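Local coordinates for protein putative creatinine amidohydrolase (Bacteroides fragilis, PDB 3LUB) that probably hydrolyses carbon-nitrogen bonds of linear, non-peptide amides with the help of zinc, as a six-chain member of the creatininase superfamily, at residues G75-C87 and V202-V214. Numbering follows the deposited sequence.
Sequences GAHNPGQRELPFC and VAWVPRHWDKATV
P79 O accepts a hydrogen bond of 2.8 Å from W209 N, and H208 CA adds a weaker CA-H...O contact to the same oxygen at 3.4 Å. Beside it, N78 ND2 donates to a lone pair of R207 O at 2.8 Å, with R207 O 15° out of the amide plane of N78, while the same nitrogen lies at the edge of the W209 ring. A chi1 of -78° sets CG of N78 beside the backbone N and carries ND2 past P206 CB to R207 O; its OD1 accepts from R130 of a second subunit. P79 lays its CB almost exactly over the centre of the H208 ring, 3.7 Å from the centroid, a CH-pi contact at the N-cap of helix 209-212. The contact thus illustrates how the loop between strand 66-68 and helix 92-108 of a creatininase fold, whose Q81 side chain lies about 6 Å from a bound zinc ion, docks on the start of a short helix. Q81 packs flat on W209: CG sits over the five-membered ring, and the amide continues across the indole, the two planes 19° apart. R207 CD lies over the opposite face, toward its rim. The Q81 amide is fixed at both ends, OE1 accepting from N78 N at 2.9 Å and NE2 bonded to the zinc ligand E32, consistent with a second-shell role in positioning that carboxylate.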
loop_
_atom_site.group_PDB
_atom_site.type_symbol
_atom_site.label_atom_id
_atom_site.label_comp_id
_atom_site.label_asym_id
_atom_site.label_seq_id
_atom_site.Cartn_x
_atom_site.Cartn_y
_atom_site.Cartn_z
ATOM N N GLY F 75 -9.153 -10.434 -14.401
ATOM C CA GLY F 75 -8.607 -11.751 -14.080
ATOM C C GLY F 75 -7.126 -11.746 -13.783
ATOM O O GLY F 75 -6.453 -10.786 -14.089
ATOM N N ALA F 76 -6.663 -12.791 -13.091
ATOM C CA ALA F 76 -5.263 -13.086 -12.839
ATOM C C ALA F 76 -4.813 -14.099 -13.887
ATOM O O ALA F 76 -5.373 -15.222 -13.969
ATOM C CB ALA F 76 -5.098 -13.694 -11.445
ATOM N N HIS F 77 -3.755 -13.743 -14.613
ATOM C CA HIS F 77 -3.292 -14.506 -15.784
ATOM C C HIS F 77 -1.879 -15.036 -15.678
ATOM O O HIS F 77 -1.150 -14.701 -14.734
ATOM C CB HIS F 77 -3.466 -13.647 -17.033
ATOM C CG HIS F 77 -4.897 -13.411 -17.331
ATOM N ND1 HIS F 77 -5.745 -14.442 -17.657
ATOM C CD2 HIS F 77 -5.669 -12.311 -17.200
ATOM C CE1 HIS F 77 -6.970 -13.969 -17.791
ATOM N NE2 HIS F 77 -6.952 -12.681 -17.517
ATOM N N ASN F 78 -1.521 -15.901 -16.637
ATOM C CA ASN F 78 -0.276 -16.635 -16.570
ATOM C C ASN F 78 0.815 -16.013 -17.403
ATOM O O ASN F 78 0.555 -15.204 -18.299
ATOM C CB ASN F 78 -0.472 -18.086 -17.073
ATOM C CG ASN F 78 -1.130 -18.976 -16.070
ATOM O OD1 ASN F 78 -1.870 -18.513 -15.222
ATOM N ND2 ASN F 78 -0.894 -20.275 -16.184
ATOM N N PRO F 79 2.053 -16.464 -17.162
ATOM C CA PRO F 79 3.128 -16.081 -18.052
ATOM C C PRO F 79 2.831 -16.434 -19.519
ATOM O O PRO F 79 2.288 -17.500 -19.821
ATOM C CB PRO F 79 4.323 -16.885 -17.523
ATOM C CG PRO F 79 3.981 -17.177 -16.092
ATOM C CD PRO F 79 2.509 -17.371 -16.084
ATOM N N GLY F 80 3.168 -15.515 -20.413
ATOM C CA GLY F 80 2.879 -15.666 -21.824
ATOM C C GLY F 80 1.513 -15.152 -22.267
ATOM O O GLY F 80 1.321 -14.953 -23.460
ATOM N N GLN F 81 0.573 -14.969 -21.344
ATOM C CA GLN F 81 -0.757 -14.454 -21.698
ATOM C C GLN F 81 -0.817 -12.944 -21.768
ATOM O O GLN F 81 -1.618 -12.399 -22.519
ATOM C CB GLN F 81 -1.835 -14.875 -20.700
ATOM C CG GLN F 81 -2.237 -16.361 -20.731
ATOM C CD GLN F 81 -3.475 -16.636 -19.898
ATOM O OE1 GLN F 81 -3.441 -16.626 -18.667
ATOM N NE2 GLN F 81 -4.585 -16.868 -20.577
ATOM N N ARG F 82 -0.038 -12.266 -20.935
ATOM C CA ARG F 82 -0.074 -10.819 -20.874
ATOM C C ARG F 82 0.352 -10.178 -22.219
ATOM O O ARG F 82 -0.163 -9.132 -22.605
ATOM C CB ARG F 82 0.822 -10.380 -19.711
ATOM C CG ARG F 82 0.702 -8.931 -19.286
ATOM C CD ARG F 82 1.599 -8.626 -18.071
ATOM N NE ARG F 82 3.022 -8.940 -18.277
ATOM C CZ ARG F 82 4.034 -8.361 -17.609
ATOM N NH1 ARG F 82 3.827 -7.426 -16.695
ATOM N NH2 ARG F 82 5.288 -8.705 -17.871
ATOM N N GLU F 83 1.272 -10.827 -22.932
ATOM C CA GLU F 83 1.730 -10.380 -24.231
ATOM C C GLU F 83 0.703 -10.595 -25.360
ATOM O O GLU F 83 0.854 -10.040 -26.448
ATOM C CB GLU F 83 3.053 -11.078 -24.590
ATOM C CG GLU F 83 2.916 -12.557 -24.978
ATOM C CD GLU F 83 4.232 -13.336 -24.876
ATOM O OE1 GLU F 83 4.597 -13.756 -23.748
ATOM O OE2 GLU F 83 4.895 -13.539 -25.920
ATOM N N LEU F 84 -0.345 -11.379 -25.119
ATOM C CA LEU F 84 -1.381 -11.529 -26.142
ATOM C C LEU F 84 -2.242 -10.260 -26.150
ATOM O O LEU F 84 -2.636 -9.777 -25.090
ATOM C CB LEU F 84 -2.235 -12.780 -25.900
ATOM C CG LEU F 84 -1.591 -14.171 -25.985
ATOM C CD1 LEU F 84 -2.553 -15.254 -25.433
ATOM C CD2 LEU F 84 -1.081 -14.554 -27.401
ATOM N N PRO F 85 -2.562 -9.735 -27.341
ATOM C CA PRO F 85 -3.219 -8.448 -27.424
ATOM C C PRO F 85 -4.551 -8.402 -26.680
ATOM O O PRO F 85 -5.394 -9.286 -26.842
ATOM C CB PRO F 85 -3.402 -8.227 -28.930
ATOM C CG PRO F 85 -3.317 -9.594 -29.538
ATOM C CD PRO F 85 -2.391 -10.355 -28.671
ATOM N N PHE F 86 -4.682 -7.360 -25.856
ATOM C CA PHE F 86 -5.874 -7.015 -25.099
ATOM C C PHE F 86 -6.163 -7.906 -23.893
ATOM O O PHE F 86 -7.185 -7.760 -23.260
ATOM C CB PHE F 86 -7.094 -6.929 -26.011
ATOM C CG PHE F 86 -6.831 -6.194 -27.282
ATOM C CD1 PHE F 86 -6.360 -4.896 -27.250
ATOM C CD2 PHE F 86 -7.008 -6.814 -28.511
ATOM C CE1 PHE F 86 -6.095 -4.225 -28.416
ATOM C CE2 PHE F 86 -6.749 -6.152 -29.660
ATOM C CZ PHE F 86 -6.304 -4.849 -29.623
ATOM N N CYS F 87 -5.246 -8.805 -23.568
ATOM C CA CYS F 87 -5.356 -9.596 -22.348
ATOM C C CYS F 87 -4.866 -8.705 -21.195
ATOM O O CYS F 87 -3.813 -8.060 -21.335
ATOM C CB CYS F 87 -4.517 -10.854 -22.480
ATOM S SG CYS F 87 -4.492 -11.835 -21.039
ATOM N N VAL F 202 2.917 -33.043 -8.219
ATOM C CA VAL F 202 3.605 -33.069 -6.894
ATOM C C VAL F 202 3.671 -31.627 -6.352
ATOM O O VAL F 202 3.479 -31.395 -5.163
ATOM C CB VAL F 202 5.034 -33.666 -6.970
ATOM C CG1 VAL F 202 5.776 -33.488 -5.614
ATOM C CG2 VAL F 202 4.982 -35.128 -7.449
ATOM N N ALA F 203 3.926 -30.678 -7.248
ATOM C CA ALA F 203 3.853 -29.253 -6.949
ATOM C C ALA F 203 3.190 -28.490 -8.126
ATOM O O ALA F 203 3.011 -29.031 -9.197
ATOM C CB ALA F 203 5.283 -28.690 -6.634
ATOM N N TRP F 204 2.861 -27.224 -7.900
ATOM C CA TRP F 204 2.185 -26.380 -8.891
ATOM C C TRP F 204 3.043 -25.212 -9.377
ATOM O O TRP F 204 3.601 -24.461 -8.555
ATOM C CB TRP F 204 0.920 -25.787 -8.254
ATOM C CG TRP F 204 0.145 -24.909 -9.199
ATOM C CD1 TRP F 204 -0.802 -25.316 -10.092
ATOM C CD2 TRP F 204 0.264 -23.497 -9.357
ATOM N NE1 TRP F 204 -1.289 -24.239 -10.793
ATOM C CE2 TRP F 204 -0.643 -23.112 -10.376
ATOM C CE3 TRP F 204 1.032 -22.510 -8.734
ATOM C CZ2 TRP F 204 -0.805 -21.783 -10.766
ATOM C CZ3 TRP F 204 0.874 -21.194 -9.136
ATOM C CH2 TRP F 204 -0.038 -20.841 -10.119
ATOM N N VAL F 205 3.141 -25.087 -10.700
ATOM C CA VAL F 205 3.713 -23.954 -11.402
ATOM C C VAL F 205 2.629 -23.524 -12.402
ATOM O O VAL F 205 1.846 -24.373 -12.855
ATOM C CB VAL F 205 5.066 -24.355 -12.131
ATOM C CG1 VAL F 205 5.573 -23.273 -13.147
ATOM C CG2 VAL F 205 6.121 -24.611 -11.113
ATOM N N PRO F 206 2.529 -22.214 -12.710
ATOM C CA PRO F 206 1.600 -21.843 -13.771
ATOM C C PRO F 206 2.094 -22.287 -15.160
ATOM O O PRO F 206 3.292 -22.252 -15.467
ATOM C CB PRO F 206 1.538 -20.309 -13.671
ATOM C CG PRO F 206 2.854 -19.914 -13.070
ATOM C CD PRO F 206 3.217 -21.038 -12.134
ATOM N N ARG F 207 1.163 -22.747 -15.980
ATOM C CA ARG F 207 1.416 -22.989 -17.392
ATOM C C ARG F 207 1.901 -21.692 -18.040
ATOM O O ARG F 207 1.336 -20.622 -17.804
ATOM C CB ARG F 207 0.089 -23.429 -18.043
ATOM C CG ARG F 207 0.154 -23.726 -19.538
ATOM C CD ARG F 207 -1.240 -23.971 -20.172
ATOM N NE ARG F 207 -2.027 -25.061 -19.565
ATOM C CZ ARG F 207 -1.938 -26.359 -19.884
ATOM N NH1 ARG F 207 -1.060 -26.814 -20.784
ATOM N NH2 ARG F 207 -2.731 -27.233 -19.275
ATOM N N HIS F 208 2.946 -21.789 -18.865
ATOM C CA HIS F 208 3.374 -20.671 -19.695
ATOM C C HIS F 208 2.680 -20.768 -21.051
ATOM O O HIS F 208 2.898 -21.718 -21.807
ATOM C CB HIS F 208 4.885 -20.664 -19.838
ATOM C CG HIS F 208 5.599 -20.392 -18.552
ATOM N ND1 HIS F 208 6.791 -19.709 -18.496
ATOM C CD2 HIS F 208 5.269 -20.679 -17.269
ATOM C CE1 HIS F 208 7.165 -19.585 -17.229
ATOM N NE2 HIS F 208 6.262 -20.172 -16.465
ATOM N N TRP F 209 1.818 -19.794 -21.329
ATOM C CA TRP F 209 0.967 -19.816 -22.507
ATOM C C TRP F 209 1.773 -19.784 -23.800
ATOM O O TRP F 209 1.436 -20.472 -24.768
ATOM C CB TRP F 209 -0.037 -18.667 -22.460
ATOM C CG TRP F 209 -1.421 -19.150 -22.424
ATOM C CD1 TRP F 209 -2.300 -19.143 -23.458
ATOM C CD2 TRP F 209 -2.096 -19.753 -21.328
ATOM N NE1 TRP F 209 -3.495 -19.672 -23.075
ATOM C CE2 TRP F 209 -3.400 -20.085 -21.779
ATOM C CE3 TRP F 209 -1.735 -20.061 -20.019
ATOM C CZ2 TRP F 209 -4.345 -20.691 -20.967
ATOM C CZ3 TRP F 209 -2.679 -20.671 -19.200
ATOM C CH2 TRP F 209 -3.974 -20.977 -19.682
ATOM N N ASP F 210 2.872 -19.024 -23.778
ATOM C CA ASP F 210 3.777 -18.924 -24.936
ATOM C C ASP F 210 4.472 -20.241 -25.303
ATOM O O ASP F 210 4.726 -20.512 -26.471
ATOM C CB ASP F 210 4.809 -17.810 -24.736
ATOM C CG ASP F 210 5.728 -18.062 -23.563
ATOM O OD1 ASP F 210 5.218 -18.318 -22.458
ATOM O OD2 ASP F 210 6.963 -18.003 -23.772
ATOM N N LYS F 211 4.744 -21.072 -24.310
ATOM C CA LYS F 211 5.402 -22.348 -24.542
ATOM C C LYS F 211 4.398 -23.462 -24.750
ATOM O O LYS F 211 4.676 -24.394 -25.489
ATOM C CB LYS F 211 6.280 -22.714 -23.354
ATOM C CG LYS F 211 7.264 -21.645 -22.950
ATOM C CD LYS F 211 8.343 -21.413 -23.969
ATOM C CE LYS F 211 9.347 -20.384 -23.440
ATOM N NZ LYS F 211 9.597 -20.528 -21.957
ATOM N N ALA F 212 3.247 -23.363 -24.077
ATOM C CA ALA F 212 2.291 -24.473 -23.927
ATOM C C ALA F 212 1.177 -24.517 -24.966
ATOM O O ALA F 212 0.534 -25.548 -25.076
ATOM C CB ALA F 212 1.619 -24.450 -22.508
ATOM N N THR F 213 0.905 -23.406 -25.665
ATOM C CA THR F 213 -0.267 -23.264 -26.536
ATOM C C THR F 213 0.064 -22.552 -27.859
ATOM O O THR F 213 0.919 -21.655 -27.886
ATOM C CB THR F 213 -1.360 -22.404 -25.848
ATOM O OG1 THR F 213 -1.024 -21.020 -25.993
ATOM C CG2 THR F 213 -1.506 -22.743 -24.359
ATOM N N VAL F 214 -0.671 -22.890 -28.912
ATOM C CA VAL F 214 -0.445 -22.362 -30.246
ATOM C C VAL F 214 -1.469 -21.267 -30.567
ATOM O O VAL F 214 -1.118 -20.194 -31.083
ATOM C CB VAL F 214 -0.569 -23.506 -31.274
ATOM C CG1 VAL F 214 -0.096 -23.049 -32.641
ATOM C CG2 VAL F 214 0.233 -24.765 -30.793
#